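Local coordinates for UPF0131 protein ykqA (Bacillus subtilis, PDB 2QIK) that is a putative gamma-glutamylcyclotransferase, a member of the family that probably acts on gamma-glutamyl compounds as an acyltransferase, at residues 68-82 with 88-100. Numbering follows the deposited sequence. Where two conformers were deposited one is given.
Sequences IHKLDQFFQGYHKQT and DVGIKIALIYFMN
Tyr-97 donates its hydroxyl to Asp-72, OH to OD1 2.9 Å, with the carboxylate and ring planes 57° apart and the donor standing above the carboxylate plane. Asp-72 OD1 takes a second bond through its syn lone pair from Lys-80 NZ (2.9 Å), a salt bridge, so two donors grip one oxygen and the carboxylate probably stays ionised. Lys-80 runs alongside Tyr-97, its CB over one ring face (4.2 Å to the centroid), and bends at chi4 (-112°) to bring NZ to the acid. Leu-71 CB meets the phenol end of that ring, while Ile-68 CD1 and Leu-95 CD1 touch tip to tip.

Backbone bonds pair His-79 with Phe-98 and Gln-81 with Ile-96 in both directions, the evidence for an antiparallel hairpin of strands 79-87 and 90-98 within the five-stranded sheet of the AIG2-like domain. Helix 65-74 runs nearly parallel to strand 90-98 over the face bearing Lys-80 and Tyr-97. On the other face, His-79 CB sits over the Phe-98 ring, and Gln-81 CG adjoins Ile-96 CG2 (3.8 Å).

Tyr-78 is held between Phe-75 CD2 on one ring face and Met-99 CB on the opposite one, 3.8 Å from the centroid and 6° off the normal; the selenium of this selenomethionine lies obliquely. With an alanine in place of Tyr-78 the ring is lost, which would probably open a gap between Phe-75 and Met-99.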
ATOM      1  N   ILE A  68       7.095  24.697   0.288  1.00  9.71           N
ATOM      2  CA  ILE A  68       6.997  24.798   1.769  1.00  9.84           C
ATOM      3  C   ILE A  68       6.416  26.137   2.217  1.00  9.75           C
ATOM      4  O   ILE A  68       5.588  26.164   3.123  1.00 10.69           O
ATOM      5  CB  ILE A  68       8.338  24.479   2.447  1.00 11.00           C
ATOM      6  CG1 ILE A  68       8.815  23.085   2.118  1.00 11.08           C
ATOM      7  CG2 ILE A  68       8.282  24.680   3.958  1.00 11.34           C
ATOM      8  CD1 ILE A  68       7.792  21.945   2.504  1.00 11.07           C
ATOM      9  N   HIS A  69       6.803  27.251   1.559  1.00 10.43           N
ATOM     10  CA  HIS A  69       6.114  28.499   1.879  1.00 11.04           C
ATOM     11  C   HIS A  69       4.612  28.453   1.655  1.00 10.44           C
ATOM     12  O   HIS A  69       3.834  28.962   2.451  1.00 11.42           O
ATOM     13  CB  HIS A  69       6.661  29.691   1.077  1.00 11.18           C
ATOM     14  CG  HIS A  69       8.017  30.158   1.497  1.00 11.78           C
ATOM     15  ND1 HIS A  69       9.117  30.338   0.673  1.00 13.36           N
ATOM     16  CD2 HIS A  69       8.474  30.422   2.751  1.00 10.53           C
ATOM     17  CE1 HIS A  69      10.166  30.729   1.399  1.00 10.43           C
ATOM     18  NE2 HIS A  69       9.778  30.791   2.667  1.00 18.30           N
ATOM     19  N   LYS A  70       4.201  27.874   0.508  1.00 10.85           N
ATOM     20  CA  LYS A  70       2.802  27.765   0.155  1.00 12.61           C
ATOM     21  C   LYS A  70       2.063  26.991   1.255  1.00  9.97           C
ATOM     22  O   LYS A  70       0.941  27.302   1.628  1.00 12.00           O
ATOM     23  CB  LYS A  70       2.586  27.157  -1.251  1.00 13.39           C
ATOM     24  CG  LYS A  70       3.010  28.035  -2.309  1.00 19.69           C
ATOM     25  CD  LYS A  70       3.251  27.408  -3.610  1.00 22.38           C
ATOM     26  CE  LYS A  70       2.095  27.204  -4.272  1.00 18.25           C
ATOM     27  NZ  LYS A  70       2.230  26.370  -5.523  1.00 16.05           N
ATOM     28  N   LEU A  71       2.649  25.879   1.664  1.00 10.81           N
ATOM     29  CA  LEU A  71       2.045  25.070   2.732  1.00 11.19           C
ATOM     30  C   LEU A  71       1.988  25.808   4.065  1.00 11.68           C
ATOM     31  O   LEU A  71       0.976  25.773   4.769  1.00 12.95           O
ATOM     32  CB  LEU A  71       2.807  23.737   2.895  1.00 11.11           C
ATOM     33  CG  LEU A  71       2.794  22.847   1.649  1.00 11.49           C
ATOM     34  CD1 LEU A  71       3.536  21.545   1.995  1.00 11.07           C
ATOM     35  CD2 LEU A  71       1.440  22.560   1.109  1.00 15.01           C
ATOM     36  N   ASP A  72       3.078  26.479   4.462  1.00 11.08           N
ATOM     37  CA  ASP A  72       3.049  27.275   5.618  1.00 12.33           C
ATOM     38  C   ASP A  72       1.895  28.283   5.635  1.00 12.03           C
ATOM     39  O   ASP A  72       1.220  28.475   6.647  1.00 14.31           O
ATOM     40  CB  ASP A  72       4.350  28.057   5.755  1.00 12.11           C
ATOM     41  CG  ASP A  72       5.555  27.250   6.033  1.00 14.46           C
ATOM     42  OD1 ASP A  72       5.473  26.105   6.539  1.00 16.45           O
ATOM     43  OD2 ASP A  72       6.695  27.788   5.881  1.00 15.84           O
ATOM     44  N   GLN A  73       1.681  28.913   4.500  1.00 12.96           N
ATOM     45  CA  GLN A  73       0.626  29.909   4.402  1.00 13.01           C
ATOM     46  C   GLN A  73      -0.763  29.306   4.368  1.00 14.05           C
ATOM     47  O   GLN A  73      -1.689  29.925   4.933  1.00 16.07           O
ATOM     48  CB  GLN A  73       0.773  30.780   3.168  1.00 13.10           C
ATOM     49  CG  GLN A  73       1.964  31.645   3.177  1.00 14.65           C
ATOM     50  CD  GLN A  73       2.176  32.360   1.851  1.00 15.38           C
ATOM     51  OE1 GLN A  73       3.337  32.584   1.505  1.00 17.94           O
ATOM     52  NE2 GLN A  73       1.112  32.746   1.157  1.00 17.09           N
ATOM     53  N   PHE A  74      -0.950  28.155   3.713  1.00 12.89           N
ATOM     54  CA  PHE A  74      -2.261  27.527   3.609  1.00 15.24           C
ATOM     55  C   PHE A  74      -2.744  26.996   4.952  1.00 15.83           C
ATOM     56  O   PHE A  74      -3.907  27.139   5.320  1.00 17.77           O
ATOM     57  CB  PHE A  74      -2.222  26.489   2.512  1.00 17.31           C
ATOM     58  CG  PHE A  74      -3.579  25.992   2.138  1.00 20.72           C
ATOM     59  CD1 PHE A  74      -4.312  26.652   1.170  1.00 24.48           C
ATOM     60  CD2 PHE A  74      -4.091  24.884   2.736  1.00 21.61           C
ATOM     61  CE1 PHE A  74      -5.527  26.226   0.802  1.00 27.96           C
ATOM     62  CE2 PHE A  74      -5.379  24.429   2.382  1.00 24.39           C
ATOM     63  CZ  PHE A  74      -6.075  25.102   1.436  1.00 23.76           C
ATOM     64  N   PHE A  75      -1.818  26.299   5.636  1.00 15.40           N
ATOM     65  CA  PHE A  75      -2.128  25.589   6.881  1.00 17.32           C
ATOM     66  C   PHE A  75      -1.992  26.444   8.134  1.00 17.82           C
ATOM     67  O   PHE A  75      -1.136  26.255   8.954  1.00 18.02           O
ATOM     68  CB  PHE A  75      -1.298  24.292   6.984  1.00 17.92           C
ATOM     69  CG  PHE A  75      -1.734  23.247   6.010  1.00 20.25           C
ATOM     70  CD1 PHE A  75      -1.162  23.105   4.735  1.00 18.31           C
ATOM     71  CD2 PHE A  75      -2.751  22.423   6.341  1.00 23.52           C
ATOM     72  CE1 PHE A  75      -1.608  22.199   3.822  1.00 17.89           C
ATOM     73  CE2 PHE A  75      -3.163  21.476   5.438  1.00 23.16           C
ATOM     74  CZ  PHE A  75      -2.595  21.392   4.181  1.00 24.47           C
ATOM     75  N   GLN A  76      -2.827  27.466   8.197  1.00 18.54           N
ATOM     76  CA  GLN A  76      -2.817  28.366   9.362  1.00 20.24           C
ATOM     77  C   GLN A  76      -3.123  27.594  10.626  1.00 18.72           C
ATOM     78  O   GLN A  76      -3.954  26.704  10.654  1.00 19.04           O
ATOM     79  CB  GLN A  76      -3.849  29.531   9.082  1.00 20.08           C
ATOM     80  CG  GLN A  76      -3.292  30.458   7.987  1.00 26.02           C
ATOM     81  CD  GLN A  76      -4.239  31.537   7.514  1.00 26.49           C
ATOM     82  OE1 GLN A  76      -5.461  31.329   7.449  1.00 30.83           O
ATOM     83  NE2 GLN A  76      -3.675  32.716   7.201  1.00 29.78           N
ATOM     84  N   GLY A  77      -2.425  27.890  11.714  1.00 20.21           N
ATOM     85  CA  GLY A  77      -2.636  27.107  12.946  1.00 21.56           C
ATOM     86  C   GLY A  77      -1.872  25.781  13.010  1.00 21.60           C
ATOM     87  O   GLY A  77      -1.904  25.101  14.050  1.00 26.55           O
ATOM     88  N   TYR A  78      -1.201  25.387  11.936  1.00 19.73           N
ATOM     89  CA  TYR A  78      -0.353  24.197  11.986  1.00 19.03           C
ATOM     90  C   TYR A  78       1.066  24.650  12.195  1.00 20.22           C
ATOM     91  O   TYR A  78       1.471  25.746  11.773  1.00 23.10           O
ATOM     92  CB  TYR A  78      -0.426  23.381  10.719  1.00 17.73           C
ATOM     93  CG  TYR A  78      -1.673  22.639  10.493  1.00 15.80           C
ATOM     94  CD1 TYR A  78      -1.631  21.259  10.370  1.00 18.85           C
ATOM     95  CD2 TYR A  78      -2.928  23.278  10.452  1.00 17.34           C
ATOM     96  CE1 TYR A  78      -2.750  20.540  10.187  1.00 22.93           C
ATOM     97  CE2 TYR A  78      -4.039  22.536  10.241  1.00 21.22           C
ATOM     98  CZ  TYR A  78      -3.951  21.184  10.104  1.00 24.07           C
ATOM     99  OH  TYR A  78      -5.052  20.406   9.879  1.00 28.27           O
ATOM    100  N   HIS A  79       1.813  23.780  12.828  1.00 18.83           N
ATOM    101  CA  HIS A  79       3.273  23.892  13.054  1.00 20.00           C
ATOM    102  C   HIS A  79       3.934  22.707  12.300  1.00 15.24           C
ATOM    103  O   HIS A  79       3.252  21.833  11.780  1.00 14.06           O
ATOM    104  CB  HIS A  79       3.631  23.785  14.539  1.00 22.48           C
ATOM    105  CG  HIS A  79       3.089  24.894  15.389  1.00 28.37           C
ATOM    106  ND1 HIS A  79       3.664  26.143  15.439  1.00 33.68           N
ATOM    107  CD2 HIS A  79       2.022  24.936  16.229  1.00 32.55           C
ATOM    108  CE1 HIS A  79       2.985  26.911  16.273  1.00 32.18           C
ATOM    109  NE2 HIS A  79       1.987  26.197  16.777  1.00 34.15           N
ATOM    110  N   LYS A  80       5.253  22.746  12.206  1.00 16.12           N
ATOM    111  CA  LYS A  80       5.925  21.654  11.609  1.00 14.88           C
ATOM    112  C   LYS A  80       7.142  21.283  12.377  1.00 12.63           C
ATOM    113  O   LYS A  80       7.657  22.074  13.181  1.00 13.66           O
ATOM    114  CB  LYS A  80       6.250  21.936  10.150  1.00 18.74           C
ATOM    115  CG  LYS A  80       7.251  22.939   9.982  1.00 21.87           C
ATOM    116  CD  LYS A  80       7.109  23.459   8.507  1.00 24.78           C
ATOM    117  CE  LYS A  80       8.338  24.085   7.877  1.00 27.00           C
ATOM    118  NZ  LYS A  80       8.105  25.548   7.677  1.00 21.55           N
ATOM    119  N   GLN A  81       7.583  20.044  12.133  1.00 10.14           N
ATOM    120  CA  GLN A  81       8.796  19.541  12.710  1.00  9.96           C
ATOM    121  C   GLN A  81       9.345  18.498  11.737  1.00  8.93           C
ATOM    122  O   GLN A  81       8.740  18.250  10.682  1.00  9.95           O
ATOM    123  CB  GLN A  81       8.556  18.904  14.089  1.00 10.34           C
ATOM    124  CG  GLN A  81       7.654  17.646  14.055  1.00  8.82           C
ATOM    125  CD  GLN A  81       7.767  16.940  15.380  1.00 10.44           C
ATOM    126  OE1 GLN A  81       7.148  17.329  16.350  1.00 12.27           O
ATOM    127  NE2 GLN A  81       8.643  15.914  15.428  1.00  9.95           N
ATOM    128  N   THR A  82      10.454  17.874  12.032  1.00  8.37           N
ATOM    129  CA  THR A  82      10.888  16.709  11.272  1.00  8.91           C
ATOM    130  C   THR A  82      10.642  15.438  12.063  1.00  9.14           C
ATOM    131  O   THR A  82      10.567  15.456  13.318  1.00  8.56           O
ATOM    132  CB  THR A  82      12.323  16.752  10.814  1.00  9.95           C
ATOM    133  OG1 THR A  82      13.212  16.928  11.949  1.00 11.87           O
ATOM    134  CG2 THR A  82      12.593  17.939   9.943  1.00 12.92           C
ATOM    135  N   ASP A  88      10.341   1.574   2.260  1.00  9.56           N
ATOM    136  CA  ASP A  88      10.840   0.264   1.823  1.00 10.96           C
ATOM    137  C   ASP A  88      12.333   0.278   1.511  1.00 12.94           C
ATOM    138  O   ASP A  88      12.900  -0.821   1.334  1.00 15.98           O
ATOM    139  CB  ASP A  88      10.066  -0.207   0.611  1.00 11.00           C
ATOM    140  CG  ASP A  88       8.674  -0.658   0.911  1.00 10.27           C
ATOM    141  OD1 ASP A  88       8.206  -0.576   2.064  1.00 14.14           O
ATOM    142  OD2 ASP A  88       7.974  -1.070  -0.042  1.00 10.78           O
ATOM    143  N   VAL A  89      12.956   1.463   1.390  1.00 11.95           N
ATOM    144  CA  VAL A  89      14.351   1.569   1.100  1.00 14.90           C
ATOM    145  C   VAL A  89      15.142   2.396   2.110  1.00 16.41           C
ATOM    146  O   VAL A  89      16.318   2.810   1.888  1.00 22.07           O
ATOM    147  CB  VAL A  89      14.551   2.094  -0.294  1.00 16.80           C
ATOM    148  CG1 VAL A  89      13.971   1.193  -1.349  1.00 20.27           C
ATOM    149  CG2 VAL A  89      14.002   3.551  -0.431  1.00 20.01           C
ATOM    150  N   GLY A  90      14.771   2.263   3.305  1.00 14.71           N
ATOM    151  CA  GLY A  90      15.453   2.892   4.375  1.00 14.78           C
ATOM    152  C   GLY A  90      14.701   3.967   5.101  1.00 12.31           C
ATOM    153  O   GLY A  90      13.623   4.348   4.772  1.00 14.91           O
ATOM    154  N   ILE A  91      15.393   4.495   6.108  1.00 11.86           N
ATOM    155  CA  ILE A  91      14.853   5.520   6.990  1.00 11.07           C
ATOM    156  C   ILE A  91      15.288   6.846   6.507  1.00 11.34           C
ATOM    157  O   ILE A  91      16.474   7.040   6.257  1.00 14.72           O
ATOM    158  CB  ILE A  91      15.179   5.131   8.469  1.00 14.85           C
ATOM    159  CG1 ILE A  91      14.405   3.766   8.666  1.00 19.13           C
ATOM    160  CG2 ILE A  91      14.657   6.156   9.383  1.00 18.75           C
ATOM    161  CD1 ILE A  91      14.484   3.093   9.984  1.00 20.54           C
ATOM    162  N   LYS A  92      14.354   7.814   6.454  1.00 10.54           N
ATOM    163  CA  LYS A  92      14.545   9.153   5.885  0.50 11.53           C
ATOM    164  C   LYS A  92      14.128  10.183   6.918  1.00 10.02           C
ATOM    165  O   LYS A  92      13.172   9.964   7.631  1.00 13.86           O
ATOM    166  CB  LYS A  92      13.640   9.320   4.629  0.50 11.46           C
ATOM    167  CG  LYS A  92      13.979   8.368   3.529  0.50 15.00           C
ATOM    168  CD  LYS A  92      13.326   8.766   2.241  0.50 13.26           C
ATOM    169  CE  LYS A  92      13.696   7.777   1.071  0.50 15.17           C
ATOM    170  NZ  LYS A  92      15.095   7.889   0.568  0.50 20.50           N
ATOM    171  N   ILE A  93      14.683  11.370   6.908  1.00 11.19           N
ATOM    172  CA  ILE A  93      14.204  12.457   7.760  1.00  8.85           C
ATOM    173  C   ILE A  93      13.349  13.378   6.868  1.00  9.10           C
ATOM    174  O   ILE A  93      13.756  13.809   5.816  1.00 10.77           O
ATOM    175  CB  ILE A  93      15.369  13.220   8.417  1.00 11.40           C
ATOM    176  CG1 ILE A  93      16.160  12.306   9.345  1.00 14.20           C
ATOM    177  CG2 ILE A  93      14.895  14.408   9.120  1.00 12.00           C
ATOM    178  CD1 ILE A  93      17.389  12.869   9.936  1.00 16.04           C
ATOM    179  N   ALA A  94      12.155  13.707   7.343  1.00  8.03           N
ATOM    180  CA  ALA A  94      11.215  14.536   6.582  1.00  7.21           C
ATOM    181  C   ALA A  94      10.460  15.483   7.462  1.00  6.67           C
ATOM    182  O   ALA A  94      10.196  15.207   8.609  1.00  8.65           O
ATOM    183  CB  ALA A  94      10.258  13.622   5.801  1.00  8.11           C
ATOM    184  N   LEU A  95      10.018  16.599   6.862  1.00  7.71           N
ATOM    185  CA  LEU A  95       9.125  17.520   7.505  1.00  7.63           C
ATOM    186  C   LEU A  95       7.741  16.908   7.615  1.00  7.01           C
ATOM    187  O   LEU A  95       7.301  16.120   6.789  1.00  8.57           O
ATOM    188  CB  LEU A  95       8.975  18.741   6.613  1.00  8.39           C
ATOM    189  CG  LEU A  95      10.173  19.650   6.588  1.00 13.93           C
ATOM    190  CD1 LEU A  95      10.052  20.688   5.448  1.00 14.78           C
ATOM    191  CD2 LEU A  95      10.322  20.390   7.957  1.00 14.49           C
ATOM    192  N   ILE A  96       7.015  17.364   8.624  1.00  7.31           N
ATOM    193  CA  ILE A  96       5.602  16.949   8.819  1.00  7.35           C
ATOM    194  C   ILE A  96       4.881  18.126   9.455  1.00  8.48           C
ATOM    195  O   ILE A  96       5.446  18.785  10.330  1.00 10.40           O
ATOM    196  CB  ILE A  96       5.487  15.682   9.658  1.00  6.98           C
ATOM    197  CG1 ILE A  96       4.059  15.142   9.676  1.00  8.31           C
ATOM    198  CG2 ILE A  96       6.035  15.880  11.051  1.00  9.91           C
ATOM    199  CD1 ILE A  96       3.946  13.760  10.392  1.00  8.26           C
ATOM    200  N   TYR A  97       3.636  18.385   9.029  1.00  8.99           N
ATOM    201  CA  TYR A  97       2.789  19.415   9.589  1.00  9.29           C
ATOM    202  C   TYR A  97       1.855  18.805  10.597  1.00  9.92           C
ATOM    203  O   TYR A  97       1.324  17.735  10.396  1.00 11.00           O
ATOM    204  CB  TYR A  97       1.989  20.121   8.466  1.00 10.21           C
ATOM    205  CG  TYR A  97       2.828  21.059   7.617  1.00 10.54           C
ATOM    206  CD1 TYR A  97       2.848  22.413   7.861  1.00 12.68           C
ATOM    207  CD2 TYR A  97       3.620  20.582   6.595  1.00 11.05           C
ATOM    208  CE1 TYR A  97       3.637  23.286   7.085  1.00 13.94           C
ATOM    209  CE2 TYR A  97       4.420  21.437   5.819  1.00 12.91           C
ATOM    210  CZ  TYR A  97       4.444  22.785   6.110  1.00 13.47           C
ATOM    211  OH  TYR A  97       5.210  23.553   5.284  1.00 16.12           O
ATOM    212  N   PHE A  98       1.551  19.567  11.636  1.00 11.35           N
ATOM    213  CA  PHE A  98       0.617  19.090  12.699  1.00 12.55           C
ATOM    214  C   PHE A  98      -0.120  20.247  13.294  1.00 14.03           C
ATOM    215  O   PHE A  98       0.397  21.346  13.349  1.00 13.94           O
ATOM    216  CB  PHE A  98       1.406  18.291  13.805  1.00 14.20           C
ATOM    217  CG  PHE A  98       2.420  19.134  14.543  1.00 14.47           C
ATOM    218  CD1 PHE A  98       2.084  19.754  15.764  1.00 20.15           C
ATOM    219  CD2 PHE A  98       3.752  19.218  14.102  1.00 15.50           C
ATOM    220  CE1 PHE A  98       3.028  20.476  16.490  1.00 20.28           C
ATOM    221  CE2 PHE A  98       4.672  19.972  14.808  1.00 18.35           C
ATOM    222  CZ  PHE A  98       4.318  20.592  15.997  1.00 21.31           C
HETATM  223  N   MSE A  99      -1.348  20.005  13.727  1.00 16.92           N
HETATM  224  CA  MSE A  99      -2.060  21.028  14.520  1.00 25.19           C
HETATM  225  C   MSE A  99      -2.149  20.486  15.945  1.00 24.59           C
HETATM  226  O   MSE A  99      -2.741  19.380  16.124  1.00 28.31           O
HETATM  227  CB  MSE A  99      -3.485  21.249  13.989  1.00 27.39           C
HETATM  228  CG  MSE A  99      -4.344  20.147  13.325  1.00 32.57           C
HETATM  229 SE   MSE A  99      -6.440  20.025  13.317  1.00 45.90          SE
HETATM  230  CE  MSE A  99      -7.043  19.642  11.444  1.00 38.63           C
ATOM    231  N   ASN A 100      -1.677  21.177  16.951  1.00 29.68           N
ATOM    232  CA  ASN A 100      -1.997  20.797  18.378  1.00 29.78           C
ATOM    233  C   ASN A 100      -3.475  20.876  18.703  1.00 30.01           C
ATOM    234  O   ASN A 100      -4.210  21.694  18.123  1.00 28.91           O
ATOM    235  CB  ASN A 100      -1.231  21.664  19.378  1.00 32.26           C
ATOM    236  CG  ASN A 100      -2.049  21.988  20.656  1.00 34.69           C
ATOM    237  OD1 ASN A 100      -2.396  23.156  20.927  1.00 44.90           O
ATOM    238  ND2 ASN A 100      -2.357  20.965  21.430  1.00 40.09           N
TER